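Local atomic coordinates of CurJ (Moorea producens 3L, PDB entry 5TZ6), a protein that is a polyketide synthase dehydratase that carries out vinylogous dehydration in curacin biosynthesis. Residues F182-Q187 / V218-Q223. The protein carries 1 engineered substitution. Sequence-based numbering, arbitrary orientation.
Sequences FRWIEQ and VDSCFQ. With 7OD ((2E,5R)-5-hydroxy-2-methylhept-2-enoic acid), chain C.
The ring of F182 meets D219 with its edge: CE1 lies 3.7 Å from D219 CB, which sits in the ring plane, and ring and carboxylate planes stand 90° apart. A flat hydrocarbon thus sits beside the acid without competing for its oxygens; the engineered F41, replacing what is probably the catalytic histidine, packs edge-to-face with the same ring. S220 OG, oblique to the W184 ring, comes within 3.1 Å of W184 CB because serine is small. With CG swung opposite the backbone N (chi1 -164°), the carboxylate of D219 lies between ligand and Q223: OD1 accepts a 3.0 Å hydrogen bond from 7OD OAH, and OD2 a 2.7 Å one from Q223 NE2, on the anti side, tilted 18° from the carboxylate plane. NE2 of Q223 also reaches F182 O at 3.2 Å, so glutamine spends both amide protons. Its OE1 accepts from a water that also donates to S220 OG and accepts from I185 N; S220 OG bonds back to T216 O. Were D219 replaced by alanine, the ligand hydroxyl and one Q223 N-H would probably lose their acceptor, though F182 O and the water still hold the amide. Helix 215-223, backed by the loop into strand 185-190, presents an acid to the substrate pocket, as in double-hotdog dehydratases.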
ATOM      1  N   PHE A 182      21.493   8.200  19.875  1.00 47.72           N
ATOM      2  CA  PHE A 182      21.754   6.794  20.165  1.00 52.56           C
ATOM      3  C   PHE A 182      22.470   6.585  21.496  1.00 53.43           C
ATOM      4  O   PHE A 182      22.808   5.444  21.830  1.00 53.48           O
ATOM      5  CB  PHE A 182      22.566   6.153  19.025  1.00 52.26           C
ATOM      6  CG  PHE A 182      21.716   5.584  17.923  1.00 59.08           C
ATOM      7  CD1 PHE A 182      21.240   4.281  17.997  1.00 59.71           C
ATOM      8  CD2 PHE A 182      21.379   6.349  16.822  1.00 60.25           C
ATOM      9  CE1 PHE A 182      20.436   3.751  16.988  1.00 53.19           C
ATOM     10  CE2 PHE A 182      20.580   5.825  15.808  1.00 57.06           C
ATOM     11  CZ  PHE A 182      20.105   4.526  15.895  1.00 51.39           C
ATOM     12  N   ARG A 183      22.702   7.647  22.267  1.00 47.85           N
ATOM     13  CA  ARG A 183      23.448   7.561  23.523  1.00 48.99           C
ATOM     14  C   ARG A 183      22.466   7.685  24.685  1.00 56.38           C
ATOM     15  O   ARG A 183      22.348   8.730  25.321  1.00 59.40           O
ATOM     16  CB  ARG A 183      24.550   8.628  23.575  1.00 55.75           C
ATOM     17  CG  ARG A 183      25.643   8.402  22.525  1.00 51.59           C
ATOM     18  CD  ARG A 183      26.760   9.427  22.593  1.00 55.94           C
ATOM     19  NE  ARG A 183      27.768   9.141  21.580  1.00 50.15           N
ATOM     20  CZ  ARG A 183      29.081   9.250  21.769  1.00 58.67           C
ATOM     21  NH1 ARG A 183      29.921   8.946  20.783  1.00 50.20           N
ATOM     22  NH2 ARG A 183      29.554   9.625  22.952  1.00 51.82           N
ATOM     23  N   TRP A 184      21.754   6.589  24.953  1.00 52.15           N
ATOM     24  CA  TRP A 184      20.779   6.514  26.032  1.00 50.61           C
ATOM     25  C   TRP A 184      21.407   6.154  27.370  1.00 48.07           C
ATOM     26  O   TRP A 184      20.877   6.541  28.420  1.00 48.92           O
ATOM     27  CB  TRP A 184      19.705   5.462  25.709  1.00 57.27           C
ATOM     28  CG  TRP A 184      18.633   5.879  24.737  1.00 50.19           C
ATOM     29  CD1 TRP A 184      18.789   6.178  23.416  1.00 45.43           C
ATOM     30  CD2 TRP A 184      17.235   6.028  25.019  1.00 47.06           C
ATOM     31  NE1 TRP A 184      17.578   6.508  22.858  1.00 51.28           N
ATOM     32  CE2 TRP A 184      16.607   6.424  23.822  1.00 56.49           C
ATOM     33  CE3 TRP A 184      16.454   5.869  26.170  1.00 48.44           C
ATOM     34  CZ2 TRP A 184      15.233   6.663  23.741  1.00 49.62           C
ATOM     35  CZ3 TRP A 184      15.087   6.109  26.089  1.00 50.34           C
ATOM     36  CH2 TRP A 184      14.494   6.501  24.884  1.00 61.87           C
ATOM     37  N   ILE A 185      22.505   5.403  27.359  1.00 45.30           N
ATOM     38  CA  ILE A 185      23.092   4.878  28.588  1.00 65.71           C
ATOM     39  C   ILE A 185      23.794   6.008  29.334  1.00 66.99           C
ATOM     40  O   ILE A 185      24.836   6.506  28.900  1.00 66.13           O
ATOM     41  CB  ILE A 185      24.045   3.713  28.304  1.00 55.77           C
ATOM     42  CG1 ILE A 185      23.270   2.582  27.611  1.00 51.18           C
ATOM     43  CG2 ILE A 185      24.720   3.252  29.585  1.00 57.70           C
ATOM     44  CD1 ILE A 185      24.076   1.368  27.258  1.00 57.37           C
ATOM     45  N   GLU A 186      23.215   6.422  30.460  1.00 77.07           N
ATOM     46  CA  GLU A 186      23.815   7.448  31.300  1.00 80.48           C
ATOM     47  C   GLU A 186      24.717   6.872  32.379  1.00 78.32           C
ATOM     48  O   GLU A 186      25.706   7.514  32.746  1.00 80.65           O
ATOM     49  CB  GLU A 186      22.732   8.300  31.967  1.00 95.43           C
ATOM     50  CG  GLU A 186      21.954   9.189  31.018  1.00113.60           C
ATOM     51  CD  GLU A 186      22.378  10.639  31.120  1.00136.89           C
ATOM     52  OE1 GLU A 186      22.148  11.251  32.187  1.00143.24           O
ATOM     53  OE2 GLU A 186      22.946  11.167  30.140  1.00150.22           O
ATOM     54  N   GLN A 187      24.416   5.683  32.902  1.00 74.99           N
ATOM     55  CA  GLN A 187      25.244   5.154  33.981  1.00 68.89           C
ATOM     56  C   GLN A 187      25.399   3.651  33.825  1.00 63.61           C
ATOM     57  O   GLN A 187      24.536   2.984  33.251  1.00 64.00           O
ATOM     58  CB  GLN A 187      24.648   5.491  35.351  1.00 70.68           C
ATOM     59  CG  GLN A 187      24.890   6.918  35.779  1.00 79.96           C
ATOM     60  CD  GLN A 187      24.464   7.166  37.206  1.00 94.90           C
ATOM     61  OE1 GLN A 187      25.293   7.392  38.089  1.00 98.90           O
ATOM     62  NE2 GLN A 187      23.160   7.106  37.446  1.00 99.07           N
ATOM     63  N   VAL A 218      16.114   0.402  21.673  1.00 46.98           N
ATOM     64  CA  VAL A 218      16.460  -0.991  21.399  1.00 49.46           C
ATOM     65  C   VAL A 218      17.958  -1.126  21.160  1.00 49.21           C
ATOM     66  O   VAL A 218      18.626  -2.015  21.721  1.00 48.14           O
ATOM     67  CB  VAL A 218      15.645  -1.508  20.200  1.00 50.06           C
ATOM     68  CG1 VAL A 218      16.033  -2.940  19.849  1.00 47.49           C
ATOM     69  CG2 VAL A 218      14.154  -1.420  20.510  1.00 53.49           C
ATOM     70  N   ASP A 219      18.519  -0.216  20.357  1.00 51.25           N
ATOM     71  CA  ASP A 219      19.948  -0.287  20.103  1.00 57.47           C
ATOM     72  C   ASP A 219      20.735  -0.119  21.389  1.00 54.54           C
ATOM     73  O   ASP A 219      21.681  -0.869  21.641  1.00 52.59           O
ATOM     74  CB  ASP A 219      20.375   0.759  19.084  1.00 73.43           C
ATOM     75  CG  ASP A 219      21.743   0.464  18.508  1.00 88.50           C
ATOM     76  OD1 ASP A 219      21.837  -0.438  17.648  1.00104.22           O
ATOM     77  OD2 ASP A 219      22.725   1.119  18.928  1.00 88.44           O
ATOM     78  N   SER A 220      20.356   0.850  22.225  1.00 51.39           N
ATOM     79  CA  SER A 220      21.074   1.034  23.483  1.00 48.65           C
ATOM     80  C   SER A 220      21.083  -0.262  24.283  1.00 56.97           C
ATOM     81  O   SER A 220      22.118  -0.660  24.845  1.00 65.40           O
ATOM     82  CB  SER A 220      20.425   2.155  24.295  1.00 46.02           C
ATOM     83  OG  SER A 220      20.472   3.390  23.598  1.00 51.49           O
ATOM     84  N   CYS A 221      19.945  -0.959  24.302  1.00 56.43           N
ATOM     85  CA  CYS A 221      19.887  -2.238  24.998  1.00 57.57           C
ATOM     86  C   CYS A 221      20.934  -3.196  24.452  1.00 54.80           C
ATOM     87  O   CYS A 221      21.662  -3.836  25.218  1.00 55.18           O
ATOM     88  CB  CYS A 221      18.486  -2.845  24.884  1.00 52.63           C
ATOM     89  SG  CYS A 221      17.276  -2.075  25.966  1.00 67.23           S
ATOM     90  N   PHE A 222      21.035  -3.304  23.124  1.00 48.46           N
ATOM     91  CA  PHE A 222      22.099  -4.146  22.576  1.00 50.12           C
ATOM     92  C   PHE A 222      23.492  -3.617  22.915  1.00 60.18           C
ATOM     93  O   PHE A 222      24.434  -4.407  23.053  1.00 58.68           O
ATOM     94  CB  PHE A 222      21.940  -4.291  21.064  1.00 52.54           C
ATOM     95  CG  PHE A 222      20.654  -4.946  20.649  1.00 53.79           C
ATOM     96  CD1 PHE A 222      19.896  -5.659  21.565  1.00 58.62           C
ATOM     97  CD2 PHE A 222      20.209  -4.865  19.337  1.00 57.56           C
ATOM     98  CE1 PHE A 222      18.709  -6.261  21.190  1.00 52.36           C
ATOM     99  CE2 PHE A 222      19.029  -5.468  18.950  1.00 59.06           C
ATOM    100  CZ  PHE A 222      18.276  -6.166  19.880  1.00 55.71           C
ATOM    101  N   GLN A 223      23.642  -2.294  23.067  1.00 55.25           N
ATOM    102  CA  GLN A 223      24.943  -1.715  23.396  1.00 54.53           C
ATOM    103  C   GLN A 223      25.397  -2.120  24.785  1.00 58.48           C
ATOM    104  O   GLN A 223      26.602  -2.130  25.064  1.00 48.36           O
ATOM    105  CB  GLN A 223      24.901  -0.191  23.325  1.00 46.71           C
ATOM    106  CG  GLN A 223      24.536   0.405  21.990  1.00 54.00           C
ATOM    107  CD  GLN A 223      24.238   1.883  22.123  1.00 56.24           C
ATOM    108  OE1 GLN A 223      24.686   2.524  23.069  1.00 60.43           O
ATOM    109  NE2 GLN A 223      23.463   2.426  21.192  1.00 61.93           N
TER
HETATM  110  OAB 7OD C1301      27.478  -2.346  12.567  1.00 97.06           O
HETATM  111  CAA 7OD C1301      26.320  -2.747  12.329  1.00 99.15           C
HETATM  112  OAI 7OD C1301      25.986  -3.020  11.154  1.00102.31           O
HETATM  113  CAC 7OD C1301      25.314  -2.908  13.475  1.00 98.78           C
HETATM  114  CAK 7OD C1301      23.890  -3.402  13.173  1.00 98.97           C
HETATM  115  CAD 7OD C1301      25.723  -2.575  14.920  1.00 99.76           C
HETATM  116  CAE 7OD C1301      24.679  -2.754  16.034  1.00101.78           C
HETATM  117  CAF 7OD C1301      25.184  -2.554  17.484  1.00103.88           C
HETATM  118  OAH 7OD C1301      24.721  -1.290  17.967  1.00 97.22           O
HETATM  119  CAG 7OD C1301      26.710  -2.605  17.631  1.00103.39           C
HETATM  120  CAJ 7OD C1301      27.039  -2.782  19.115  1.00104.23           C
HETATM  121  O   HOH W   1      22.696   4.171  24.859  1.00141.51           O